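Local coordinates for protein porin B (Pseudomonas putida, PDB 4GEY) that probably forms a sugar-selective outer-membrane beta-barrel channel that lets glucose and related carbohydrates diffuse into the periplasm, at residues 319-324 with 356-361; 168-173 with 329-334; 102-107 with 113-118. The protein carries 2 engineered substitutions. One frame throughout, in Å; residues are numbered along the deposited sequence.

Interaction 1: residues 319-324 with 356-361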
ATOM      1  N   HIS A 319       5.293  14.762  -4.719  1.00 25.14           N
ATOM      2  CA  HIS A 319       4.064  15.399  -4.225  1.00 33.50           C
ATOM      3  C   HIS A 319       4.163  16.904  -4.086  1.00 34.55           C
ATOM      4  O   HIS A 319       5.258  17.444  -3.922  1.00 34.82           O
ATOM      5  CB  HIS A 319       3.675  14.797  -2.884  1.00 29.04           C
ATOM      6  CG  HIS A 319       3.696  13.310  -2.892  1.00 30.43           C
ATOM      7  ND1 HIS A 319       2.663  12.563  -3.413  1.00 41.32           N
ATOM      8  CD2 HIS A 319       4.643  12.428  -2.507  1.00 25.97           C
ATOM      9  CE1 HIS A 319       2.959  11.281  -3.318  1.00 35.25           C
ATOM     10  NE2 HIS A 319       4.149  11.174  -2.759  1.00 28.66           N
ATOM     11  N   ASP A 320       3.017  17.578  -4.137  1.00 27.02           N
ATOM     12  CA  ASP A 320       3.018  19.029  -4.125  1.00 28.13           C
ATOM     13  C   ASP A 320       3.621  19.583  -2.833  1.00 33.12           C
ATOM     14  O   ASP A 320       3.193  19.221  -1.733  1.00 27.70           O
ATOM     15  CB  ASP A 320       1.624  19.611  -4.441  1.00 45.28           C
ATOM     16  CG  ASP A 320       0.606  19.392  -3.325  1.00 46.29           C
ATOM     17  OD1 ASP A 320       0.520  20.266  -2.426  1.00 47.81           O
ATOM     18  OD2 ASP A 320      -0.131  18.373  -3.371  1.00 32.07           O
ATOM     19  N   LYS A 321       4.638  20.441  -2.988  1.00 35.69           N
ATOM     20  CA  LYS A 321       5.320  21.086  -1.863  1.00 29.12           C
ATOM     21  C   LYS A 321       4.376  21.928  -1.011  1.00 29.73           C
ATOM     22  O   LYS A 321       4.641  22.158   0.162  1.00 48.68           O
ATOM     23  CB  LYS A 321       6.465  21.981  -2.347  1.00 46.27           C
ATOM     24  CG  LYS A 321       7.648  21.266  -3.015  1.00 58.91           C
ATOM     25  CD  LYS A 321       8.565  20.536  -2.015  1.00 59.59           C
ATOM     26  CE  LYS A 321      10.064  20.829  -2.248  1.00 57.49           C
ATOM     27  NZ  LYS A 321      10.608  20.451  -3.588  1.00 53.37           N
ATOM     28  N   ALA A 322       3.283  22.396  -1.594  1.00 30.38           N
ATOM     29  CA  ALA A 322       2.362  23.255  -0.858  1.00 37.17           C
ATOM     30  C   ALA A 322       1.745  22.561   0.356  1.00 38.41           C
ATOM     31  O   ALA A 322       1.765  23.119   1.462  1.00 41.15           O
ATOM     32  CB  ALA A 322       1.275  23.822  -1.775  1.00 32.08           C
ATOM     33  N   THR A 323       1.227  21.351   0.155  1.00 29.45           N
ATOM     34  CA  THR A 323       0.339  20.725   1.140  1.00 32.01           C
ATOM     35  C   THR A 323       0.759  19.357   1.701  1.00 27.70           C
ATOM     36  O   THR A 323       0.271  18.942   2.743  1.00 31.21           O
ATOM     37  CB  THR A 323      -1.081  20.580   0.563  1.00 31.69           C
ATOM     38  OG1 THR A 323      -1.077  19.614  -0.498  1.00 30.94           O
ATOM     39  CG2 THR A 323      -1.587  21.913   0.042  1.00 30.70           C
ATOM     40  N   ASN A 324       1.656  18.667   1.010  1.00 33.15           N
ATOM     41  CA  ASN A 324       2.001  17.296   1.342  1.00 31.71           C
ATOM     42  C   ASN A 324       3.204  17.173   2.282  1.00 35.59           C
ATOM     43  O   ASN A 324       4.252  17.763   2.026  1.00 34.64           O
ATOM     44  CB  ASN A 324       2.289  16.541   0.052  1.00 34.89           C
ATOM     45  CG  ASN A 324       1.785  15.119   0.094  1.00 35.60           C
ATOM     46  OD1 ASN A 324       0.575  14.882   0.038  1.00 31.16           O
ATOM     47  ND2 ASN A 324       2.708  14.161   0.194  1.00 29.82           N
ATOM     48  N   HIS A 356      11.406  11.328   2.093  1.00 29.12           N
ATOM     49  CA  HIS A 356      11.815  12.680   2.461  1.00 29.78           C
ATOM     50  C   HIS A 356      10.645  13.583   2.870  1.00 32.60           C
ATOM     51  O   HIS A 356       9.595  13.576   2.231  1.00 23.43           O
ATOM     52  CB  HIS A 356      12.611  13.321   1.329  1.00 28.49           C
ATOM     53  CG  HIS A 356      13.042  14.720   1.618  1.00 37.05           C
ATOM     54  ND1 HIS A 356      12.395  15.821   1.098  1.00 40.49           N
ATOM     55  CD2 HIS A 356      14.053  15.201   2.381  1.00 34.63           C
ATOM     56  CE1 HIS A 356      12.993  16.919   1.525  1.00 37.31           C
ATOM     57  NE2 HIS A 356      14.000  16.571   2.306  1.00 35.51           N
ATOM     58  N   VAL A 357      10.842  14.352   3.942  1.00 23.91           N
ATOM     59  CA  VAL A 357       9.826  15.273   4.426  1.00 24.26           C
ATOM     60  C   VAL A 357      10.044  16.687   3.913  1.00 36.11           C
ATOM     61  O   VAL A 357      11.128  17.251   4.060  1.00 37.89           O
ATOM     62  CB  VAL A 357       9.777  15.352   5.966  1.00 24.26           C
ATOM     63  CG1 VAL A 357       8.596  16.208   6.399  1.00 24.67           C
ATOM     64  CG2 VAL A 357       9.697  13.970   6.590  1.00 23.47           C
ATOM     65  N   ASN A 358       8.991  17.228   3.307  1.00 37.40           N
ATOM     66  CA  ASN A 358       8.856  18.635   2.933  1.00 26.51           C
ATOM     67  C   ASN A 358       9.528  19.569   3.917  1.00 38.38           C
ATOM     68  O   ASN A 358       9.113  19.671   5.072  1.00 37.32           O
ATOM     69  CB  ASN A 358       7.361  18.949   2.886  1.00 39.72           C
ATOM     70  CG  ASN A 358       7.055  20.279   2.273  1.00 27.74           C
ATOM     71  OD1 ASN A 358       7.768  21.253   2.484  1.00 35.52           O
ATOM     72  ND2 ASN A 358       5.964  20.338   1.516  1.00 39.37           N
ATOM     73  N   ASP A 359      10.549  20.271   3.440  1.00 38.81           N
ATOM     74  CA  ASP A 359      11.374  21.119   4.288  1.00 38.07           C
ATOM     75  C   ASP A 359      10.587  22.191   5.068  1.00 44.68           C
ATOM     76  O   ASP A 359      10.957  22.557   6.184  1.00 42.37           O
ATOM     77  CB  ASP A 359      12.471  21.770   3.450  1.00 34.56           C
ATOM     78  CG  ASP A 359      13.622  22.255   4.292  1.00 57.06           C
ATOM     79  OD1 ASP A 359      14.068  21.493   5.181  1.00 63.88           O
ATOM     80  OD2 ASP A 359      14.071  23.402   4.080  1.00 68.77           O
ATOM     81  N   ASP A 360       9.504  22.693   4.491  1.00 29.73           N
ATOM     82  CA  ASP A 360       8.735  23.721   5.168  1.00 38.35           C
ATOM     83  C   ASP A 360       8.075  23.141   6.421  1.00 42.09           C
ATOM     84  O   ASP A 360       7.827  23.860   7.395  1.00 47.29           O
ATOM     85  CB  ASP A 360       7.692  24.347   4.230  1.00 35.20           C
ATOM     86  CG  ASP A 360       8.323  25.049   3.039  1.00 36.15           C
ATOM     87  OD1 ASP A 360       9.375  25.697   3.226  1.00 33.79           O
ATOM     88  OD2 ASP A 360       7.773  24.945   1.917  1.00 35.77           O
ATOM     89  N   VAL A 361       7.793  21.843   6.401  1.00 33.62           N
ATOM     90  CA  VAL A 361       7.220  21.196   7.572  1.00 38.66           C
ATOM     91  C   VAL A 361       8.220  21.284   8.717  1.00 36.62           C
ATOM     92  O   VAL A 361       7.860  21.572   9.851  1.00 28.73           O
ATOM     93  CB  VAL A 361       6.889  19.726   7.294  1.00 41.88           C
ATOM     94  CG1 VAL A 361       6.489  18.987   8.604  1.00 31.29           C
ATOM     95  CG2 VAL A 361       5.814  19.637   6.237  1.00 35.43           C
TER

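Interaction 2: residues 168-173 with 329-334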
ATOM      1  N   LEU A 168       5.779  -1.493   4.968  1.00 26.87           N
ATOM      2  CA  LEU A 168       4.838  -0.744   4.135  1.00 24.11           C
ATOM      3  C   LEU A 168       5.486  -0.150   2.910  1.00 24.66           C
ATOM      4  O   LEU A 168       4.885  -0.140   1.847  1.00 33.74           O
ATOM      5  CB  LEU A 168       4.172   0.383   4.932  1.00 28.58           C
ATOM      6  CG  LEU A 168       2.649   0.527   4.871  1.00 32.18           C
ATOM      7  CD1 LEU A 168       2.253   1.949   5.219  1.00 29.02           C
ATOM      8  CD2 LEU A 168       2.070   0.105   3.539  1.00 32.99           C
ATOM      9  N   ALA A 169       6.712   0.337   3.059  1.00 27.38           N
ATOM     10  CA  ALA A 169       7.425   0.984   1.967  1.00 25.90           C
ATOM     11  C   ALA A 169       7.587   0.084   0.739  1.00 31.33           C
ATOM     12  O   ALA A 169       7.873   0.580  -0.360  1.00 34.07           O
ATOM     13  CB  ALA A 169       8.786   1.442   2.443  1.00 19.53           C
ATOM     14  N   PHE A 170       7.436  -1.229   0.924  1.00 26.85           N
ATOM     15  CA  PHE A 170       7.628  -2.181  -0.173  1.00 32.17           C
ATOM     16  C   PHE A 170       6.370  -2.980  -0.466  1.00 33.15           C
ATOM     17  O   PHE A 170       6.423  -4.066  -1.044  1.00 36.06           O
ATOM     18  CB  PHE A 170       8.796  -3.138   0.115  1.00 25.38           C
ATOM     19  CG  PHE A 170      10.016  -2.451   0.600  1.00 26.22           C
ATOM     20  CD1 PHE A 170      10.772  -1.674  -0.256  1.00 29.78           C
ATOM     21  CD2 PHE A 170      10.404  -2.561   1.919  1.00 33.74           C
ATOM     22  CE1 PHE A 170      11.903  -1.010   0.203  1.00 35.31           C
ATOM     23  CE2 PHE A 170      11.528  -1.911   2.378  1.00 33.65           C
ATOM     24  CZ  PHE A 170      12.273  -1.124   1.521  1.00 29.70           C
ATOM     25  N   CYS A 171       5.235  -2.437  -0.065  1.00 35.49           N
ATOM     26  CA  CYS A 171       3.975  -3.150  -0.217  1.00 35.07           C
ATOM     27  C   CYS A 171       2.858  -2.202  -0.651  1.00 36.74           C
ATOM     28  O   CYS A 171       2.545  -1.242   0.050  1.00 42.76           O
ATOM     29  CB  CYS A 171       3.596  -3.852   1.093  1.00 23.72           C
ATOM     30  SG  CYS A 171       1.810  -4.129   1.261  1.00 37.85           S
ATOM     31  N   GLY A 172       2.280  -2.463  -1.818  1.00 32.23           N
ATOM     32  CA  GLY A 172       1.069  -1.782  -2.246  1.00 29.18           C
ATOM     33  C   GLY A 172       1.337  -0.462  -2.922  1.00 25.45           C
ATOM     34  O   GLY A 172       2.469  -0.178  -3.301  1.00 32.20           O
ATOM     35  N   SER A 173       0.301   0.356  -3.074  1.00 26.67           N
ATOM     36  CA  SER A 173       0.479   1.639  -3.759  1.00 34.56           C
ATOM     37  C   SER A 173       1.156   2.659  -2.855  1.00 31.98           C
ATOM     38  O   SER A 173       0.615   3.041  -1.816  1.00 33.93           O
ATOM     39  CB  SER A 173      -0.843   2.198  -4.279  1.00 38.51           C
ATOM     40  OG  SER A 173      -0.674   3.551  -4.665  1.00 39.40           O
ATOM     41  N   TYR A 329       9.590  10.473  -2.583  1.00 28.29           N
ATOM     42  CA  TYR A 329       9.991   9.174  -2.047  1.00 25.89           C
ATOM     43  C   TYR A 329      10.618   8.294  -3.117  1.00 26.08           C
ATOM     44  O   TYR A 329      10.224   8.343  -4.277  1.00 30.49           O
ATOM     45  CB  TYR A 329       8.785   8.486  -1.411  1.00 22.69           C
ATOM     46  CG  TYR A 329       8.699   6.987  -1.570  1.00 22.09           C
ATOM     47  CD1 TYR A 329       8.080   6.417  -2.673  1.00 29.10           C
ATOM     48  CD2 TYR A 329       9.175   6.139  -0.578  1.00 30.74           C
ATOM     49  CE1 TYR A 329       7.972   5.034  -2.800  1.00 36.89           C
ATOM     50  CE2 TYR A 329       9.064   4.756  -0.690  1.00 30.67           C
ATOM     51  CZ  TYR A 329       8.464   4.209  -1.802  1.00 33.20           C
ATOM     52  OH  TYR A 329       8.365   2.837  -1.930  1.00 33.37           O
ATOM     53  N   GLN A 330      11.610   7.507  -2.733  1.00 24.35           N
ATOM     54  CA  GLN A 330      12.248   6.601  -3.674  1.00 27.17           C
ATOM     55  C   GLN A 330      12.340   5.229  -3.044  1.00 28.04           C
ATOM     56  O   GLN A 330      12.394   5.090  -1.818  1.00 27.77           O
ATOM     57  CB  GLN A 330      13.646   7.076  -4.064  1.00 22.89           C
ATOM     58  CG  GLN A 330      13.682   8.442  -4.722  1.00 24.83           C
ATOM     59  CD  GLN A 330      13.538   9.566  -3.716  1.00 26.89           C
ATOM     60  OE1 GLN A 330      14.115   9.514  -2.635  1.00 36.27           O
ATOM     61  NE2 GLN A 330      12.745  10.572  -4.054  1.00 26.14           N
ATOM     62  N   GLN A 331      12.366   4.210  -3.891  1.00 24.69           N
ATOM     63  CA  GLN A 331      12.530   2.870  -3.397  1.00 21.40           C
ATOM     64  C   GLN A 331      13.145   2.005  -4.471  1.00 32.41           C
ATOM     65  O   GLN A 331      12.754   2.057  -5.634  1.00 33.57           O
ATOM     66  CB  GLN A 331      11.183   2.335  -2.940  1.00 33.46           C
ATOM     67  CG  GLN A 331      11.129   0.865  -2.635  1.00 32.90           C
ATOM     68  CD  GLN A 331      10.068   0.195  -3.460  1.00 36.87           C
ATOM     69  OE1 GLN A 331      10.201   0.103  -4.675  1.00 41.88           O
ATOM     70  NE2 GLN A 331       8.986  -0.242  -2.817  1.00 32.78           N
ATOM     71  N   VAL A 332      14.129   1.218  -4.068  1.00 34.96           N
ATOM     72  CA  VAL A 332      14.818   0.312  -4.969  1.00 37.37           C
ATOM     73  C   VAL A 332      14.931  -1.038  -4.265  1.00 37.01           C
ATOM     74  O   VAL A 332      15.081  -1.091  -3.040  1.00 39.02           O
ATOM     75  CB  VAL A 332      16.200   0.893  -5.331  1.00 23.20           C
ATOM     76  CG1 VAL A 332      17.210  -0.181  -5.539  1.00 35.21           C
ATOM     77  CG2 VAL A 332      16.085   1.731  -6.584  1.00 31.06           C
ATOM     78  N   GLY A 333      14.823  -2.131  -5.009  1.00 34.09           N
ATOM     79  CA  GLY A 333      14.986  -3.438  -4.393  1.00 22.46           C
ATOM     80  C   GLY A 333      15.081  -4.558  -5.399  1.00 24.97           C
ATOM     81  O   GLY A 333      15.086  -4.321  -6.615  1.00 29.68           O
ATOM     82  N   LEU A 334      15.160  -5.789  -4.908  1.00 23.02           N
ATOM     83  CA  LEU A 334      15.191  -6.956  -5.798  1.00 23.53           C
ATOM     84  C   LEU A 334      14.507  -8.139  -5.159  1.00 24.91           C
ATOM     85  O   LEU A 334      14.350  -8.177  -3.945  1.00 32.23           O
ATOM     86  CB  LEU A 334      16.627  -7.326  -6.177  1.00 31.05           C
ATOM     87  CG  LEU A 334      17.647  -7.597  -5.061  1.00 38.04           C
ATOM     88  CD1 LEU A 334      17.516  -9.000  -4.459  1.00 41.80           C
ATOM     89  CD2 LEU A 334      19.053  -7.383  -5.592  1.00 36.13           C
TER

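Interaction 3: residues 102-107 with 113-118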
ATOM      1  N   ASN A 102       0.510  -2.549  16.325  1.00 27.47           N
ATOM      2  CA  ASN A 102       1.646  -2.230  15.465  1.00 26.50           C
ATOM      3  C   ASN A 102       2.872  -1.801  16.256  1.00 32.16           C
ATOM      4  O   ASN A 102       2.821  -0.811  16.988  1.00 39.56           O
ATOM      5  CB  ASN A 102       1.278  -1.091  14.511  1.00 27.03           C
ATOM      6  CG  ASN A 102       2.331  -0.866  13.434  1.00 29.80           C
ATOM      7  OD1 ASN A 102       3.474  -1.317  13.556  1.00 29.13           O
ATOM      8  ND2 ASN A 102       1.937  -0.190  12.353  1.00 23.39           N
ATOM      9  N   LEU A 103       3.980  -2.517  16.060  1.00 32.69           N
ATOM     10  CA  LEU A 103       5.275  -2.169  16.665  1.00 33.78           C
ATOM     11  C   LEU A 103       5.716  -0.728  16.402  1.00 33.70           C
ATOM     12  O   LEU A 103       6.248  -0.065  17.302  1.00 35.08           O
ATOM     13  CB  LEU A 103       6.370  -3.101  16.152  1.00 35.17           C
ATOM     14  CG  LEU A 103       7.254  -3.799  17.183  1.00 35.74           C
ATOM     15  CD1 LEU A 103       8.707  -3.813  16.715  1.00 28.45           C
ATOM     16  CD2 LEU A 103       7.110  -3.198  18.567  1.00 32.26           C
ATOM     17  N   SER A 104       5.511  -0.269  15.165  1.00 21.15           N
ATOM     18  CA  SER A 104       5.868   1.084  14.762  1.00 26.34           C
ATOM     19  C   SER A 104       5.310   2.149  15.715  1.00 33.64           C
ATOM     20  O   SER A 104       5.992   3.121  16.058  1.00 33.78           O
ATOM     21  CB  SER A 104       5.404   1.371  13.326  1.00 20.61           C
ATOM     22  OG  SER A 104       6.286   0.815  12.371  1.00 27.90           O
ATOM     23  N   ASN A 105       4.073   1.965  16.153  1.00 33.05           N
ATOM     24  CA  ASN A 105       3.513   2.885  17.126  1.00 22.16           C
ATOM     25  C   ASN A 105       4.027   2.624  18.531  1.00 26.91           C
ATOM     26  O   ASN A 105       4.425   3.547  19.241  1.00 22.99           O
ATOM     27  CB  ASN A 105       1.998   2.794  17.101  1.00 25.74           C
ATOM     28  CG  ASN A 105       1.429   3.227  15.782  1.00 30.47           C
ATOM     29  OD1 ASN A 105       1.929   4.168  15.158  1.00 43.33           O
ATOM     30  ND2 ASN A 105       0.394   2.536  15.331  1.00 22.65           N
ATOM     31  N   ASP A 106       4.041   1.352  18.916  1.00 28.70           N
ATOM     32  CA  ASP A 106       4.216   0.986  20.309  1.00 23.36           C
ATOM     33  C   ASP A 106       5.656   1.017  20.796  1.00 23.45           C
ATOM     34  O   ASP A 106       5.882   1.154  21.989  1.00 26.46           O
ATOM     35  CB  ASP A 106       3.552  -0.366  20.590  1.00 39.58           C
ATOM     36  CG  ASP A 106       2.041  -0.307  20.467  1.00 36.50           C
ATOM     37  OD1 ASP A 106       1.492   0.806  20.609  1.00 45.21           O
ATOM     38  OD2 ASP A 106       1.400  -1.359  20.227  1.00 26.90           O
ATOM     39  N   ARG A 107       6.629   0.906  19.888  1.00 26.81           N
ATOM     40  CA  ARG A 107       8.055   0.980  20.283  1.00 30.02           C
ATOM     41  C   ARG A 107       8.956   1.902  19.420  1.00 29.72           C
ATOM     42  O   ARG A 107       9.771   2.643  19.956  1.00 28.72           O
ATOM     43  CB  ARG A 107       8.690  -0.415  20.337  1.00 25.56           C
ATOM     44  CG  ARG A 107       8.149  -1.337  21.406  1.00 27.22           C
ATOM     45  CD  ARG A 107       8.535  -0.920  22.836  1.00 32.67           C
ATOM     46  NE  ARG A 107       7.342  -0.900  23.672  1.00 30.38           N
ATOM     47  CZ  ARG A 107       7.144  -1.692  24.710  1.00 41.97           C
ATOM     48  NH1 ARG A 107       8.081  -2.550  25.071  1.00 47.15           N
ATOM     49  NH2 ARG A 107       6.016  -1.610  25.401  1.00 53.01           N
ATOM     50  N   ALA A 113       5.884  12.224  16.633  1.00 32.13           N
ATOM     51  CA  ALA A 113       6.336  12.215  15.248  1.00 35.68           C
ATOM     52  C   ALA A 113       6.552  10.767  14.809  1.00 34.71           C
ATOM     53  O   ALA A 113       7.679  10.259  14.777  1.00 38.49           O
ATOM     54  CB  ALA A 113       7.620  13.040  15.085  1.00 28.58           C
ATOM     55  N   GLY A 114       5.453  10.107  14.475  1.00 30.59           N
ATOM     56  CA  GLY A 114       5.461   8.685  14.224  1.00 22.20           C
ATOM     57  C   GLY A 114       6.104   8.346  12.904  1.00 25.98           C
ATOM     58  O   GLY A 114       6.219   9.200  12.023  1.00 23.61           O
ATOM     59  N   GLN A 115       6.520   7.091  12.778  1.00 21.31           N
ATOM     60  CA  GLN A 115       7.132   6.577  11.566  1.00 24.41           C
ATOM     61  C   GLN A 115       6.219   6.758  10.359  1.00 27.20           C
ATOM     62  O   GLN A 115       5.007   6.616  10.470  1.00 34.28           O
ATOM     63  CB  GLN A 115       7.455   5.088  11.728  1.00 24.34           C
ATOM     64  CG  GLN A 115       8.304   4.561  10.608  1.00 20.37           C
ATOM     65  CD  GLN A 115       8.477   3.086  10.657  1.00 29.81           C
ATOM     66  OE1 GLN A 115       8.101   2.442  11.640  1.00 25.21           O
ATOM     67  NE2 GLN A 115       9.047   2.520   9.592  1.00 20.01           N
ATOM     68  N   PHE A 116       6.794   7.077   9.207  1.00 25.66           N
ATOM     69  CA  PHE A 116       5.984   7.237   8.016  1.00 26.92           C
ATOM     70  C   PHE A 116       5.586   5.869   7.499  1.00 27.97           C
ATOM     71  O   PHE A 116       4.403   5.568   7.373  1.00 32.45           O
ATOM     72  CB  PHE A 116       6.699   8.081   6.949  1.00 20.73           C
ATOM     73  CG  PHE A 116       6.748   9.530   7.283  1.00 21.26           C
ATOM     74  CD1 PHE A 116       5.656  10.341   7.044  1.00 21.57           C
ATOM     75  CD2 PHE A 116       7.875  10.080   7.877  1.00 34.38           C
ATOM     76  CE1 PHE A 116       5.681  11.692   7.376  1.00 23.54           C
ATOM     77  CE2 PHE A 116       7.916  11.427   8.205  1.00 36.71           C
ATOM     78  CZ  PHE A 116       6.814  12.237   7.956  1.00 33.66           C
ATOM     79  N   SER A 117       6.582   5.039   7.223  1.00 29.93           N
ATOM     80  CA  SER A 117       6.347   3.642   6.902  1.00 29.29           C
ATOM     81  C   SER A 117       5.955   2.885   8.176  1.00 25.94           C
ATOM     82  O   SER A 117       5.746   3.484   9.232  1.00 31.28           O
ATOM     83  CB  SER A 117       7.594   3.015   6.263  1.00 30.41           C
ATOM     84  OG  SER A 117       7.328   1.703   5.786  1.00 27.45           O
ATOM     85  N   SER A 118       5.856   1.567   8.066  1.00 21.13           N
ATOM     86  CA  SER A 118       5.315   0.736   9.128  1.00 19.66           C
ATOM     87  C   SER A 118       5.908  -0.652   8.995  1.00 30.47           C
ATOM     88  O   SER A 118       6.045  -1.176   7.882  1.00 30.28           O
ATOM     89  CB  SER A 118       3.790   0.659   9.018  1.00 19.72           C
ATOM     90  OG  SER A 118       3.289  -0.464   9.719  1.00 19.88           O
TER

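Interaction 1: residues 319-324 with 356-361
Asn358 meets the hairpin loop of Lys321 and Asn324 through its flat carboxamide, which lies between two backbone carbonyls on one side and the first turn of a helix on the other. The motif on its own side is a helix N-cap. The strand 347-357 of the barrel wall ends just before Asn358, and the helix begins beyond it. With CG anti to the backbone N (chi1 -169°), the amide reaches across to the loop that joins strands 309-319 and 326-337. ND2 gives one hydrogen to each carbonyl: the N-H on the OD1 side goes to Lys321 O, with ND2 and O 2.6 Å apart, while the one on the CB side goes to Asn324 O, 3.1 Å from ND2. Both oxygens lie in or close to the amide plane, so the two bonds together fix the rotation of the group. They are received differently, since ND2 sits well to the side of the Lys321 carbonyl, at a C=O...N angle of 118°, and more nearly in line with that of Asn324. The oxygen end of the amide faces the other way, where OD1 accepts from Asp360 N at 3.0 Å and closes the cap.

The loop that offers the two carbonyls is itself held in shape, with Asn324 N bonded back to Asp320 O. The side chain of Asn324 is turned elsewhere, ND2 bonding to Val326 O and Trp178 O. Asn358 thus joins the start of helix 359-372, just past strand 347-357, to the loop between strands 309-319 and 326-337. At the far side of that loop, Asp320 OD1 completes an Asx motif, taking Thr323 N at 2.9 Å and Thr323 OG1 on its syn lone pair.

Interaction 2: residues 168-173 with 329-334
The carbonyl oxygen of Ala169 is gripped from two sides by strand residues, Tyr329 and Gln331, and this is the dense part of the contact. Tyr329 OH and Gln331 NE2 each lie 2.8 Å from Ala169 O, and both approach in the carbonyl plane. The amide nitrogen arrives on a lone pair, its N-H...O angle being 145°. The oxygen sits at the edge of the tyrosine ring, near its plane, so the hydroxyl makes this contact while the ring stands off. Gln331 adds a second surface. A chi1 of 169° carries its CG to the side of the carbonyl carbon, 3.5 Å from Phe170 CD1; the bend at chi2 then turns the amide so that NE2 lies 3.4 Å from the same carbon. The ring and the amide are turned only 22° from parallel, though NE2 comes at the ring obliquely. Ala169 CB covers one face of the Phe170 ring, over its centre. The other end of the glutamine amide is also held, OE1 accepting from Asn315 ND2 on the adjacent strand.

This is a loop folded into the bore of a porin barrel and bonded to the inner face of its wall. Tyr329 and Gln331 point inward from strand 326-337, whereas Val332 points away from the loop and is exposed. The contact also thins along the loop. Beyond Phe170 the chain turns off from strand 326-337 and is held by other means: Cys171 is joined to Cys163 by a disulfide, and Ser173 O accepts from ND2 of Asn185, a residue of the glucose pocket. Toward the following strand, Ala353 packs against Ala169, Phe170 and Tyr329.

Interaction 3: residues 102-107 with 113-118
Asn102 and Ser104, at the start of a short helix, reach across to Ser118 and Gln115 of the loop that follows it. Asn102 is the N-cap residue, and its side chain serves both segments. CB leaves the backbone in the direction of the loop, and CG, swung opposite the backbone N by a chi1 of -170°, comes to 3.9 Å from Ser118 OG. The amide then splits its duties. OD1 turns back over its own helix and accepts from Ser104 N at 2.8 Å, the donor lying well above the carbonyl plane, 52° out of it. ND2, the other tip, donates across the contact to Ser118 OG, 3.0 Å away, with the serine oxygen tilted somewhat from the amide plane. That same hydroxyl oxygen is bonded to Gln120 N, so it links the cap to the backbone leading towards the glucose pocket.

Ser104 makes the second crossing. Its OG donates to Gln115 OE1 at 2.5 Å, from above the plane of the glutamine carbonyl, and lies 3.4 Å from Ser118 CA. Val119 N is a further partner of OG. Gln115 spans the distance with a straight chain, extended beyond CG, that brings its amide alongside the helix start. The two crossings at this buried interface use separate serine hydroxyls, and on the helix side they are related through the capping bond from Ser104 N to Asn102 OD1.

The loop folds back on the helix that precedes it, and its bonds are local in the chain but tied widely into the barrel. Leu103 packs on strand 42-57, Phe116 on strand 347-357 and Gln115 on strand 388-399, while Asn102 touches Trp123, a residue of the glucose pocket, in the loop leading to strand 129-140.

Interaction 3 closes first along the chain; interactions 1 and 2 come later with their segments alternating, because segment 329-334 falls between 319-324 and 356-361. The centres are about 17 to 20 Å apart. Interactions 1 and 2 lie on neighbouring, paired wall strands, 347-357 and 326-337 respectively, without touching, their nearest atoms being about 5 Å apart. Interaction 3 reaches both: Phe116 CE2 packs 3.5 Å from Val357 CG2, and Ser118 O is 2.9 Å from Leu168 N, a probable hydrogen bond. Residues 113-118 thus link the folded-in loop 168-173 to the barrel wall near the bound glucose, the side chain of Ser118 lying about 6 Å from the sugar.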